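Beta-glucosidase (Chaetomella raphigera, PDB 6JXG) probably hydrolyses terminal, non-reducing beta-D-glucosyl residues to release beta-D-glucose, as a secreted family 3 glycoside hydrolase in cellulose breakdown. Local coordinates at residues T74-A79 / N123-S128; I142-Q146 / A189-A195. All blocks are in the same frame, centred on the assembly; numbering follows the deposited sequence.

Contact 1. Residues T74-A79 / N123-S128; sequences TGIQTA and NWEGFS
Gly75 and Glu125 bring their backbones within 4.7 Å, CA to CA, where the first turn of the short helix 75-79 meets the 3-10 turn 123-125 in the N-terminal, TIM-barrel-type domain of this family 3 glycosidase. The motif is a helix N-terminus with its cap: Thr74 holds the N-cap position, and its OG1 accepts from Gln77 N, leaving other first-turn amides to seek acceptors outside the helix. Ile76 N finds one in Trp124 O at 2.9 Å, a bent bond (145° at the hydrogen) whose donor is tilted from the carbonyl plane. Gly75 N instead donates a hydrogen bond to a water, which in turn donates to Glu125 O. With no side chain at Gly75, Glu125 O comes to 3.6 Å from Gly75 CA, and Gly126 O lies against the peptide that follows.

The side chains close round this polar seam. Thr74 sets OG1 between its backbone N and carbonyl carbon (chi1 61°), a position from which it can cap the helix and also bond Val506 O; CG2 is thereby turned to the indole, meeting Trp124 CE3 at 3.6 Å as the two side chains cross at about a right angle. The methylene Glu125 CG lies over one face of the same indole, while its carboxylate continues to a salt bridge with Arg122. Ile76 straddles the turn with two branches: CG2 packs on Trp124 CB at 3.9 Å, and CD1 reaches the backbone at Ser128. Phe127 starts away from the helix, yet its ring swings back beside it, and its other neighbours include Ala137 and Met138 of helix 131-147. At the ring edge, near its plane, Gly75 O stands 3.3 Å from Phe127 CD1.

Contact 2. Residues I142-Q146 / A189-A195; sequences ITGMQ and AIKANVA
Gln146 turns CG anti to its carbonyl carbon (chi1 -58°) and runs extended beyond it, carrying its amide from helix 131-147 to the chain that leaves helix 184-191. That helix ends in a Schellman motif, with Asn193 at positive phi as the C-prime residue, before the chain enters barrel strand 196-199. The amide bridges this exit with both its polar atoms. NE2 donates to Asn193 O at 2.9 Å in a fairly straight bond (163°); the acceptor lies in the plane of the Gln146 amide, although the donor stands above the carbonyl plane of Asn193. OE1 receives Ala195 N at 3.0 Å on a lone pair, in its own carbonyl plane. Because OE1 also accepts from Ala152 N, one glutamine joins the helix exit to the neighbouring strand 151-157, and two bonds on OE1 plus one from NE2 fix the rotation of the amide.

One turn earlier, Ile142 supplies the apolar half of the contact. Its CD1 touches Val194 CG2 at 3.6 Å and, in a direction roughly square to that, Ala189 CB at 3.7 Å, while CG2 lies alongside the backbone of Ala192 and Val194. Farther out, where the residues are partly exposed, Thr143 OG1, which also bonds Ser139 O, and Ala192 O share a water that donates to both, at 2.7 Å from Thr143 OG1 and 2.6 Å from Ala192 O.

How the contacts relate
Followed from the N terminus, the chain illustrates how a barrel domain is tied together by successive local closures. Contact 1 closes first, when the loop after strand 105-106 returns to helix 75-79, with helix 84-100 inside the closed span. The chain then enters helix 131-147, whose far end opens contact 2; that contact closes after strand 151-157, at the exit of helix 184-191. The two loops therefore follow in series and neither nest nor cross. The centres of contact 1 and contact 2 lie about 17 Å apart, and the nearest atoms of contact 1 and contact 2 about 7 Å apart. Helix 131-147 connects them: it starts just after segment 123-128, and its last turns form one side of contact 2.

Contact 1. Residues T74-A79 / N123-S128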
loop_
_atom_site.group_PDB
_atom_site.type_symbol
_atom_site.label_atom_id
_atom_site.label_comp_id
_atom_site.label_asym_id
_atom_site.label_seq_id
_atom_site.Cartn_x
_atom_site.Cartn_y
_atom_site.Cartn_z
ATOM N N THR A 74 2.930 7.333 -2.480
ATOM C CA THR A 74 2.908 5.848 -2.523
ATOM C C THR A 74 2.006 5.280 -1.462
ATOM O O THR A 74 1.727 5.919 -0.432
ATOM C CB THR A 74 4.305 5.278 -2.344
ATOM O OG1 THR A 74 4.802 5.678 -1.081
ATOM C CG2 THR A 74 5.246 5.797 -3.452
ATOM N N GLY A 75 1.574 4.051 -1.679
ATOM C CA GLY A 75 0.831 3.314 -0.683
ATOM C C GLY A 75 1.503 3.335 0.672
ATOM O O GLY A 75 0.863 3.536 1.685
ATOM N N ILE A 76 2.808 3.104 0.703
ATOM C CA ILE A 76 3.476 2.875 1.977
ATOM C C ILE A 76 3.589 4.183 2.714
ATOM O O ILE A 76 3.529 4.169 3.975
ATOM C CB ILE A 76 4.847 2.138 1.807
ATOM C CG1 ILE A 76 5.366 1.577 3.139
ATOM C CG2 ILE A 76 5.899 3.052 1.176
ATOM C CD1 ILE A 76 4.466 0.549 3.789
ATOM N N GLN A 77 3.786 5.286 1.975
ATOM C CA GLN A 77 3.740 6.667 2.558
ATOM C C GLN A 77 2.388 6.974 3.125
ATOM O O GLN A 77 2.282 7.564 4.223
ATOM C CB GLN A 77 4.106 7.755 1.535
ATOM C CG GLN A 77 4.159 9.207 2.141
ATOM C CD GLN A 77 5.458 9.319 2.880
ATOM O OE1 GLN A 77 6.268 8.438 2.707
ATOM N NE2 GLN A 77 5.714 10.428 3.591
ATOM N N THR A 78 1.351 6.553 2.408
ATOM C CA THR A 78 -0.046 6.706 2.853
ATOM C C THR A 78 -0.299 5.928 4.172
ATOM O O THR A 78 -0.887 6.465 5.125
ATOM C CB THR A 78 -0.966 6.298 1.690
ATOM O OG1 THR A 78 -0.706 7.156 0.597
ATOM C CG2 THR A 78 -2.393 6.350 2.061
ATOM N N ALA A 79 0.180 4.686 4.229
ATOM C CA ALA A 79 0.077 3.881 5.481
ATOM C C ALA A 79 0.811 4.521 6.598
ATOM O O ALA A 79 0.300 4.515 7.733
ATOM C CB ALA A 79 0.516 2.456 5.312
ATOM N N ASN A 123 7.007 -3.338 -2.519
ATOM C CA ASN A 123 6.350 -3.202 -1.200
ATOM C C ASN A 123 5.838 -1.797 -0.916
ATOM O O ASN A 123 4.813 -1.621 -0.329
ATOM C CB ASN A 123 7.284 -3.671 -0.060
ATOM C CG ASN A 123 7.642 -5.124 -0.154
ATOM O OD1 ASN A 123 7.018 -5.874 -0.863
ATOM N ND2 ASN A 123 8.619 -5.543 0.651
ATOM N N TRP A 124 6.551 -0.824 -1.406
ATOM C CA TRP A 124 6.116 0.593 -1.440
ATOM C C TRP A 124 4.759 0.902 -2.059
ATOM O O TRP A 124 4.080 1.887 -1.638
ATOM C CB TRP A 124 7.192 1.483 -2.094
ATOM C CG TRP A 124 7.503 1.140 -3.477
ATOM C CD1 TRP A 124 8.384 0.207 -3.907
ATOM C CD2 TRP A 124 6.803 1.620 -4.642
ATOM N NE1 TRP A 124 8.363 0.157 -5.302
ATOM C CE2 TRP A 124 7.381 1.007 -5.762
ATOM C CE3 TRP A 124 5.783 2.559 -4.839
ATOM C CZ2 TRP A 124 6.969 1.298 -7.100
ATOM C CZ3 TRP A 124 5.337 2.844 -6.181
ATOM C CH2 TRP A 124 5.940 2.222 -7.282
ATOM N N GLU A 125 4.299 0.041 -2.965
ATOM C CA GLU A 125 2.973 0.213 -3.525
ATOM C C GLU A 125 1.856 -0.159 -2.553
ATOM O O GLU A 125 0.689 0.299 -2.700
ATOM C CB GLU A 125 2.780 -0.694 -4.756
ATOM C CG GLU A 125 3.742 -0.523 -5.920
ATOM C CD GLU A 125 3.177 -0.995 -7.243
ATOM O OE1 GLU A 125 2.058 -0.543 -7.649
ATOM O OE2 GLU A 125 3.858 -1.792 -7.934
ATOM N N GLY A 126 2.213 -0.995 -1.578
ATOM C CA GLY A 126 1.292 -1.562 -0.627
ATOM C C GLY A 126 1.139 -0.786 0.679
ATOM O O GLY A 126 1.466 0.371 0.758
ATOM N N PHE A 127 0.590 -1.491 1.690
ATOM C CA PHE A 127 0.076 -0.899 2.904
ATOM C C PHE A 127 0.608 -1.580 4.173
ATOM O O PHE A 127 -0.080 -1.672 5.206
ATOM C CB PHE A 127 -1.465 -0.952 2.913
ATOM C CG PHE A 127 -2.123 0.012 1.964
ATOM C CD1 PHE A 127 -1.677 1.367 1.838
ATOM C CD2 PHE A 127 -3.285 -0.372 1.311
ATOM C CE1 PHE A 127 -2.366 2.256 1.027
ATOM C CE2 PHE A 127 -3.965 0.539 0.483
ATOM C CZ PHE A 127 -3.515 1.809 0.342
ATOM N N SER A 128 1.820 -2.092 4.066
ATOM C CA SER A 128 2.617 -2.652 5.218
ATOM C C SER A 128 2.486 -4.143 5.445
ATOM O O SER A 128 1.480 -4.752 5.128
ATOM C CB SER A 128 2.377 -1.910 6.521
ATOM O OG SER A 128 1.376 -2.485 7.295
HETATM O O HOH W 1 0.932 2.878 -4.162
#

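Contact 2. Residues I142-Q146 / A189-A195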
loop_
_atom_site.group_PDB
_atom_site.type_symbol
_atom_site.label_atom_id
_atom_site.label_comp_id
_atom_site.label_asym_id
_atom_site.label_seq_id
_atom_site.Cartn_x
_atom_site.Cartn_y
_atom_site.Cartn_z
ATOM N N ILE A 142 -10.391 1.911 -0.976
ATOM C CA ILE A 142 -11.423 1.380 -1.831
ATOM C C ILE A 142 -12.708 2.172 -1.650
ATOM O O ILE A 142 -13.382 2.493 -2.625
ATOM C CB ILE A 142 -11.642 -0.068 -1.546
ATOM C CG1 ILE A 142 -10.440 -0.811 -2.117
ATOM C CG2 ILE A 142 -12.943 -0.615 -2.165
ATOM C CD1 ILE A 142 -10.329 -2.192 -1.562
ATOM N N THR A 143 -13.061 2.459 -0.423
ATOM C CA THR A 143 -14.341 3.183 -0.190
ATOM C C THR A 143 -14.234 4.577 -0.836
ATOM O O THR A 143 -15.205 5.070 -1.419
ATOM C CB THR A 143 -14.670 3.270 1.294
ATOM O OG1 THR A 143 -14.753 1.944 1.831
ATOM C CG2 THR A 143 -15.968 3.987 1.445
ATOM N N GLY A 144 -13.095 5.220 -0.720
ATOM C CA GLY A 144 -12.853 6.473 -1.385
ATOM C C GLY A 144 -12.995 6.380 -2.885
ATOM O O GLY A 144 -13.676 7.187 -3.537
ATOM N N MET A 145 -12.248 5.471 -3.469
ATOM C CA MET A 145 -12.234 5.307 -4.908
ATOM C C MET A 145 -13.637 5.058 -5.472
ATOM O O MET A 145 -14.078 5.721 -6.443
ATOM C CB MET A 145 -11.346 4.126 -5.266
ATOM C CG MET A 145 -9.860 4.399 -5.133
ATOM S SD MET A 145 -8.805 2.932 -5.352
ATOM C CE MET A 145 -8.849 2.678 -7.127
ATOM N N GLN A 146 -14.314 4.108 -4.859
ATOM C CA GLN A 146 -15.634 3.702 -5.331
ATOM C C GLN A 146 -16.729 4.736 -4.981
ATOM O O GLN A 146 -17.677 4.914 -5.762
ATOM C CB GLN A 146 -15.966 2.291 -4.877
ATOM C CG GLN A 146 -14.911 1.305 -5.393
ATOM C CD GLN A 146 -15.269 -0.139 -5.368
ATOM O OE1 GLN A 146 -14.585 -0.961 -6.010
ATOM N NE2 GLN A 146 -16.258 -0.507 -4.593
ATOM N N ALA A 189 -10.844 -5.889 2.089
ATOM C CA ALA A 189 -11.171 -5.326 0.793
ATOM C C ALA A 189 -12.506 -5.820 0.263
ATOM O O ALA A 189 -13.318 -5.058 -0.189
ATOM C CB ALA A 189 -10.067 -5.600 -0.171
ATOM N N ILE A 190 -12.714 -7.106 0.292
ATOM C CA ILE A 190 -13.998 -7.685 -0.049
ATOM C C ILE A 190 -15.174 -7.181 0.805
ATOM O O ILE A 190 -16.240 -6.827 0.241
ATOM C CB ILE A 190 -13.887 -9.214 -0.021
ATOM C CG1 ILE A 190 -12.899 -9.658 -1.122
ATOM C CG2 ILE A 190 -15.235 -9.849 -0.205
ATOM C CD1 ILE A 190 -12.390 -11.106 -1.094
ATOM N N LYS A 191 -15.026 -7.156 2.113
ATOM C CA LYS A 191 -16.013 -6.516 3.022
ATOM C C LYS A 191 -16.306 -5.079 2.642
ATOM O O LYS A 191 -17.439 -4.630 2.712
ATOM C CB LYS A 191 -15.487 -6.594 4.462
ATOM C CG LYS A 191 -16.356 -5.886 5.508
ATOM C CD LYS A 191 -17.637 -6.720 5.732
ATOM C CE LYS A 191 -18.598 -6.092 6.785
ATOM N NZ LYS A 191 -18.715 -4.623 6.688
ATOM N N ALA A 192 -15.304 -4.327 2.172
ATOM C CA ALA A 192 -15.570 -2.991 1.729
ATOM C C ALA A 192 -16.173 -2.916 0.283
ATOM O O ALA A 192 -16.098 -1.911 -0.339
ATOM C CB ALA A 192 -14.306 -2.155 1.795
ATOM N N ASN A 193 -16.582 -4.047 -0.274
ATOM C CA ASN A 193 -17.308 -4.111 -1.597
ATOM C C ASN A 193 -16.429 -3.750 -2.754
ATOM O O ASN A 193 -16.867 -3.245 -3.772
ATOM C CB ASN A 193 -18.577 -3.281 -1.592
ATOM C CG ASN A 193 -19.649 -3.911 -0.716
ATOM O OD1 ASN A 193 -19.844 -5.127 -0.721
ATOM N ND2 ASN A 193 -20.287 -3.095 0.090
ATOM N N VAL A 194 -15.149 -4.061 -2.614
ATOM C CA VAL A 194 -14.251 -3.978 -3.797
ATOM C C VAL A 194 -14.853 -4.643 -5.047
ATOM O O VAL A 194 -15.365 -5.780 -5.039
ATOM C CB VAL A 194 -12.819 -4.417 -3.513
ATOM C CG1 VAL A 194 -12.679 -5.922 -3.595
ATOM C CG2 VAL A 194 -11.816 -3.759 -4.481
ATOM N N ALA A 195 -14.798 -3.910 -6.151
ATOM C CA ALA A 195 -15.439 -4.377 -7.415
ATOM C C ALA A 195 -14.749 -5.535 -8.083
ATOM O O ALA A 195 -15.389 -6.380 -8.769
ATOM C CB ALA A 195 -15.552 -3.188 -8.380
HETATM O O HOH W 2 -16.598 0.587 0.321
#